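Long-range contacts in multicopper oxidase type 1 (PDB 3G5W), which binds copper ions and probably acts as a laccase-like oxidoreductase built from two cupredoxin-type domains: residues 292-297 against 310-314; 14-18 against 171-176. All blocks are in the same frame, centred on the assembly; numbering follows the deposited sequence.

Contact 1: 292-297 against 310-314; sequences VPDFYY and SKVFK
An aromatic cluster of Phe-295, Tyr-297 and Phe-313 joins two loops here, one between strands 269-274 and 306-308, the other leading from 306-308 to the C-terminal strand 316-317. In an edge-to-face pair Phe-313 CE2 points at the face of Tyr-297, 3.4 Å from Tyr-297 CZ, with the planes at 68°. Phe-313 turns CG away from its own carbonyl carbon (chi1 -58°), and the ring reaches across to the turn formed by Asp-294 to Tyr-297. There Phe-313 CZ lies 3.1 Å from Phe-295 O, which sits at the ring edge in its plane. The Phe-295 ring meets Phe-313 obliquely, CD2 to CE1 at 3.9 Å, and receives Val-312 CG1 at its own edge. Val-292 CG1 lies 3.8 Å from Val-312 CG2.

The polar side is bridged by water. One water joins Asp-294 OD2 to Ser-310 OG; a second joins Asp-294 O to the same hydroxyl and donates only weakly to OD2. The same oxygen, Ser-310 OG, accepts from Val-312 N (3.0 Å) in an ST turn. Ser-300 holds Asp-294 OD2 as well.

Asn-170 bonds to Phe-295 O. Tyr-297 OH bonds to Ala-33 O and Phe-313 packs on Pro-32, both in the first multicopper oxidase region, while Tyr-297 also rests on Ile-140 of strand 137-146, in the sheet with 187-194 and 235-241; the cluster is wedged between the two halves of the chain.

Contact 2: 14-18 against 171-176; sequences IVLVG and AKSFPE
Part of the seam between the two multicopper oxidase regions of the chain lies here, where the corner that follows strand 2-15 meets the loop between strands 166-169 and 180-182. Lys-172 folds back over this corner: its chain bends at chi2, chi3 and chi4, which brings NZ to Val-15 O at 2.8 Å, tilted 25° from the carbonyl plane. One residue on, Leu-16 O receives Ser-173 N at 3.2 Å; the hydrogen bond is nearly straight at the hydrogen (162°), though the donor sits above the carbonyl plane and not on a lone pair. Glu-176, extended beyond CG, delivers OE2 to Gly-18 N at 2.7 Å; the donor arrives on the syn side, 31° out of the carboxylate plane. A water molecule links Glu-176 OE1 to Gly-18 O.

Between these bonds Val-17 CG1 lies 3.2 Å from Ser-173 O. Val-17 CG2 is only 3.3 Å from Ser-173 CB, tighter than usual for two carbons. The hydroxyl of Ser-173 is held by Tyr-167 O. At the other end Ile-14 CD1 touches Ala-171 CB at 4.0 Å.

Both charged side chains thus reach across to backbone atoms of the other segment. Lys-172 and Glu-176 form a long salt bridge, NZ to OE1 at 3.8 Å, and each probably moderates the other's charge.

Overall arrangement
From the N terminus, strand 2-15 runs into the corner at 14-18, which waits over 150 residues for its partner 171-176; contact 2 thereby closes a very long loop and ties the first multicopper oxidase region to the second. Contact 1 opens only afterwards and closes a short loop, with strand 306-308 between its segments, so the two are in series and neither nests nor crosses. Inside that loop strand 306-308 pairs with 35-39, and just after it 316-317 pairs with 2-15, so the chain ends back on the first half. With centres about 13 Å apart, the contacts touch where Phe-295 CE2 packs on Lys-172 CG, at 3.5 Å.

Contact 1: 292-297 against 310-314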
loop_
_atom_site.group_PDB
_atom_site.type_symbol
_atom_site.label_atom_id
_atom_site.label_comp_id
_atom_site.label_asym_id
_atom_site.label_seq_id
_atom_site.Cartn_x
_atom_site.Cartn_y
_atom_site.Cartn_z
ATOM N N VAL A 292 28.750 9.172 -11.914
ATOM C CA VAL A 292 28.119 10.355 -12.496
ATOM C C VAL A 292 27.555 11.250 -11.381
ATOM O O VAL A 292 26.571 10.875 -10.728
ATOM C CB VAL A 292 27.018 9.984 -13.523
ATOM C CG1 VAL A 292 26.364 11.238 -14.093
ATOM C CG2 VAL A 292 27.591 9.118 -14.654
ATOM N N PRO A 293 28.191 12.417 -11.133
ATOM C CA PRO A 293 27.638 13.357 -10.149
ATOM C C PRO A 293 26.313 13.965 -10.610
ATOM O O PRO A 293 26.051 14.040 -11.817
ATOM C CB PRO A 293 28.712 14.452 -10.058
ATOM C CG PRO A 293 29.957 13.820 -10.604
ATOM C CD PRO A 293 29.461 12.917 -11.694
ATOM N N ASP A 294 25.487 14.360 -9.639
ATOM C CA ASP A 294 24.191 15.019 -9.861
ATOM C C ASP A 294 23.057 14.119 -10.394
ATOM O O ASP A 294 22.036 14.631 -10.868
ATOM C CB ASP A 294 24.353 16.262 -10.753
ATOM C CG ASP A 294 23.451 17.415 -10.329
ATOM O OD1 ASP A 294 23.001 17.437 -9.165
ATOM O OD2 ASP A 294 23.209 18.313 -11.161
ATOM N N PHE A 295 23.221 12.797 -10.303
ATOM C CA PHE A 295 22.178 11.858 -10.726
ATOM C C PHE A 295 20.938 11.893 -9.810
ATOM O O PHE A 295 19.845 11.453 -10.202
ATOM C CB PHE A 295 22.730 10.429 -10.840
ATOM C CG PHE A 295 21.685 9.414 -11.226
ATOM C CD1 PHE A 295 21.108 8.583 -10.258
ATOM C CD2 PHE A 295 21.245 9.317 -12.543
ATOM C CE1 PHE A 295 20.124 7.662 -10.598
ATOM C CE2 PHE A 295 20.259 8.400 -12.896
ATOM C CZ PHE A 295 19.692 7.570 -11.918
ATOM N N TYR A 296 21.114 12.410 -8.594
ATOM C CA TYR A 296 19.990 12.624 -7.674
ATOM C C TYR A 296 19.787 14.119 -7.436
ATOM O O TYR A 296 19.160 14.524 -6.456
ATOM C CB TYR A 296 20.207 11.867 -6.346
ATOM C CG TYR A 296 20.454 10.391 -6.551
ATOM C CD1 TYR A 296 19.394 9.518 -6.798
ATOM C CD2 TYR A 296 21.746 9.867 -6.518
ATOM C CE1 TYR A 296 19.609 8.164 -7.012
ATOM C CE2 TYR A 296 21.973 8.511 -6.732
ATOM C CZ TYR A 296 20.896 7.669 -6.977
ATOM O OH TYR A 296 21.093 6.334 -7.191
ATOM N N TYR A 297 20.309 14.933 -8.357
ATOM C CA TYR A 297 20.291 16.391 -8.235
ATOM C C TYR A 297 21.015 16.864 -6.973
ATOM O O TYR A 297 20.784 17.977 -6.508
ATOM C CB TYR A 297 18.855 16.946 -8.243
ATOM C CG TYR A 297 18.252 17.170 -9.612
ATOM C CD1 TYR A 297 18.920 17.932 -10.580
ATOM C CD2 TYR A 297 17.009 16.650 -9.931
ATOM C CE1 TYR A 297 18.355 18.154 -11.840
ATOM C CE2 TYR A 297 16.429 16.863 -11.191
ATOM C CZ TYR A 297 17.111 17.616 -12.136
ATOM O OH TYR A 297 16.553 17.826 -13.379
ATOM N N SER A 310 19.937 19.596 -16.596
ATOM C CA SER A 310 21.101 18.732 -16.454
ATOM C C SER A 310 21.321 17.845 -17.656
ATOM O O SER A 310 20.394 17.177 -18.106
ATOM C CB SER A 310 20.983 17.850 -15.216
ATOM O OG SER A 310 22.088 16.950 -15.171
ATOM N N LYS A 311 22.563 17.816 -18.136
ATOM C CA LYS A 311 22.963 16.935 -19.231
ATOM C C LYS A 311 22.918 15.464 -18.813
ATOM O O LYS A 311 22.849 14.577 -19.661
ATOM C CB LYS A 311 24.361 17.303 -19.745
ATOM C CG LYS A 311 24.448 18.667 -20.435
ATOM C CD LYS A 311 25.869 18.919 -20.949
ATOM C CE LYS A 311 26.045 20.334 -21.495
ATOM N NZ LYS A 311 25.731 20.428 -22.951
ATOM N N VAL A 312 22.956 15.209 -17.506
ATOM C CA VAL A 312 22.817 13.852 -16.971
ATOM C C VAL A 312 21.472 13.218 -17.370
ATOM O O VAL A 312 21.412 12.028 -17.693
ATOM C CB VAL A 312 22.979 13.828 -15.426
ATOM C CG1 VAL A 312 22.734 12.415 -14.858
ATOM C CG2 VAL A 312 24.368 14.352 -15.017
ATOM N N PHE A 313 20.410 14.025 -17.355
ATOM C CA PHE A 313 19.048 13.546 -17.629
ATOM C C PHE A 313 18.561 13.789 -19.064
ATOM O O PHE A 313 17.467 13.351 -19.435
ATOM C CB PHE A 313 18.059 14.174 -16.644
ATOM C CG PHE A 313 18.378 13.897 -15.208
ATOM C CD1 PHE A 313 18.630 12.598 -14.773
ATOM C CD2 PHE A 313 18.407 14.931 -14.282
ATOM C CE1 PHE A 313 18.925 12.333 -13.434
ATOM C CE2 PHE A 313 18.701 14.675 -12.934
ATOM C CZ PHE A 313 18.956 13.370 -12.516
ATOM N N LYS A 314 19.364 14.497 -19.855
ATOM C CA LYS A 314 18.972 14.869 -21.208
ATOM C C LYS A 314 18.946 13.664 -22.143
ATOM O O LYS A 314 19.871 12.846 -22.143
ATOM C CB LYS A 314 19.903 15.954 -21.759
ATOM C CG LYS A 314 19.395 16.582 -23.039
ATOM C CD LYS A 314 20.055 17.919 -23.317
ATOM C CE LYS A 314 19.570 18.489 -24.640
ATOM N NZ LYS A 314 18.117 18.844 -24.581
HETATM O O HOH W 1 23.968 18.418 -13.732
HETATM O O HOH W 2 21.270 16.603 -12.495
#

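Contact 2: 14-18 against 171-176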
loop_
_atom_site.group_PDB
_atom_site.type_symbol
_atom_site.label_atom_id
_atom_site.label_comp_id
_atom_site.label_asym_id
_atom_site.label_seq_id
_atom_site.Cartn_x
_atom_site.Cartn_y
_atom_site.Cartn_z
ATOM N N ILE A 14 14.921 8.378 -24.434
ATOM C CA ILE A 14 15.765 8.065 -23.272
ATOM C C ILE A 14 16.038 6.564 -23.234
ATOM O O ILE A 14 15.350 5.788 -23.897
ATOM C CB ILE A 14 15.147 8.548 -21.918
ATOM C CG1 ILE A 14 13.871 7.767 -21.560
ATOM C CG2 ILE A 14 14.911 10.071 -21.925
ATOM C CD1 ILE A 14 13.387 7.981 -20.109
ATOM N N VAL A 15 17.055 6.171 -22.476
ATOM C CA VAL A 15 17.413 4.767 -22.301
ATOM C C VAL A 15 17.348 4.429 -20.812
ATOM O O VAL A 15 18.047 5.039 -20.000
ATOM C CB VAL A 15 18.833 4.465 -22.859
ATOM C CG1 VAL A 15 19.228 3.022 -22.570
ATOM C CG2 VAL A 15 18.899 4.751 -24.365
ATOM N N LEU A 16 16.499 3.471 -20.456
ATOM C CA LEU A 16 16.320 3.096 -19.051
ATOM C C LEU A 16 17.515 2.287 -18.540
ATOM O O LEU A 16 18.130 2.635 -17.529
ATOM C CB LEU A 16 15.009 2.321 -18.858
ATOM C CG LEU A 16 13.695 2.946 -19.347
ATOM C CD1 LEU A 16 12.514 2.063 -18.943
ATOM C CD2 LEU A 16 13.501 4.375 -18.822
ATOM N N VAL A 17 17.822 1.206 -19.252
ATOM C CA VAL A 17 18.959 0.328 -18.975
ATOM C C VAL A 17 19.315 -0.371 -20.265
ATOM O O VAL A 17 18.449 -0.563 -21.115
ATOM C CB VAL A 17 18.641 -0.852 -18.023
ATOM C CG1 VAL A 17 19.570 -0.877 -16.817
ATOM C CG2 VAL A 17 17.155 -0.971 -17.705
ATOM N N GLY A 18 20.574 -0.791 -20.382
ATOM C CA GLY A 18 21.033 -1.571 -21.531
ATOM C C GLY A 18 20.540 -0.979 -22.835
ATOM O O GLY A 18 20.805 0.189 -23.133
ATOM N N ALA A 171 14.572 7.612 -13.832
ATOM C CA ALA A 171 14.576 7.094 -15.207
ATOM C C ALA A 171 15.748 6.179 -15.583
ATOM O O ALA A 171 15.972 5.940 -16.772
ATOM C CB ALA A 171 14.432 8.237 -16.228
ATOM N N LYS A 172 16.481 5.669 -14.588
ATOM C CA LYS A 172 17.429 4.565 -14.815
ATOM C C LYS A 172 17.146 3.349 -13.941
ATOM O O LYS A 172 16.740 3.484 -12.788
ATOM C CB LYS A 172 18.884 4.998 -14.612
ATOM C CG LYS A 172 19.339 6.177 -15.474
ATOM C CD LYS A 172 19.187 5.908 -16.973
ATOM C CE LYS A 172 20.427 5.299 -17.582
ATOM N NZ LYS A 172 20.592 5.810 -18.987
ATOM N N SER A 173 17.367 2.162 -14.499
ATOM C CA SER A 173 17.350 0.933 -13.713
ATOM C C SER A 173 18.773 0.544 -13.321
ATOM O O SER A 173 19.730 0.813 -14.051
ATOM C CB SER A 173 16.709 -0.216 -14.496
ATOM O OG SER A 173 15.419 0.126 -14.980
ATOM N N PHE A 174 18.905 -0.081 -12.157
ATOM C CA PHE A 174 20.132 -0.760 -11.790
ATOM C C PHE A 174 20.454 -1.778 -12.902
ATOM O O PHE A 174 19.543 -2.449 -13.402
ATOM C CB PHE A 174 19.944 -1.485 -10.457
ATOM C CG PHE A 174 21.211 -2.076 -9.907
ATOM C CD1 PHE A 174 21.569 -3.386 -10.202
ATOM C CD2 PHE A 174 22.052 -1.317 -9.101
ATOM C CE1 PHE A 174 22.752 -3.935 -9.700
ATOM C CE2 PHE A 174 23.229 -1.852 -8.598
ATOM C CZ PHE A 174 23.578 -3.161 -8.899
ATOM N N PRO A 175 21.743 -1.934 -13.261
ATOM C CA PRO A 175 22.946 -1.324 -12.674
ATOM C C PRO A 175 23.368 0.042 -13.225
ATOM O O PRO A 175 24.523 0.433 -13.046
ATOM C CB PRO A 175 24.029 -2.368 -12.970
ATOM C CG PRO A 175 23.599 -2.977 -14.276
ATOM C CD PRO A 175 22.086 -2.877 -14.346
ATOM N N GLU A 176 22.457 0.764 -13.868
ATOM C CA GLU A 176 22.800 2.074 -14.433
ATOM C C GLU A 176 22.357 3.269 -13.571
ATOM O O GLU A 176 22.441 4.429 -13.990
ATOM C CB GLU A 176 22.302 2.181 -15.870
ATOM C CG GLU A 176 23.149 1.359 -16.825
ATOM C CD GLU A 176 22.565 1.273 -18.215
ATOM O OE1 GLU A 176 22.089 2.307 -18.733
ATOM O OE2 GLU A 176 22.591 0.165 -18.790
HETATM O O HOH W 3 16.758 7.626 -18.627
HETATM O O HOH W 4 22.289 1.786 -21.505
#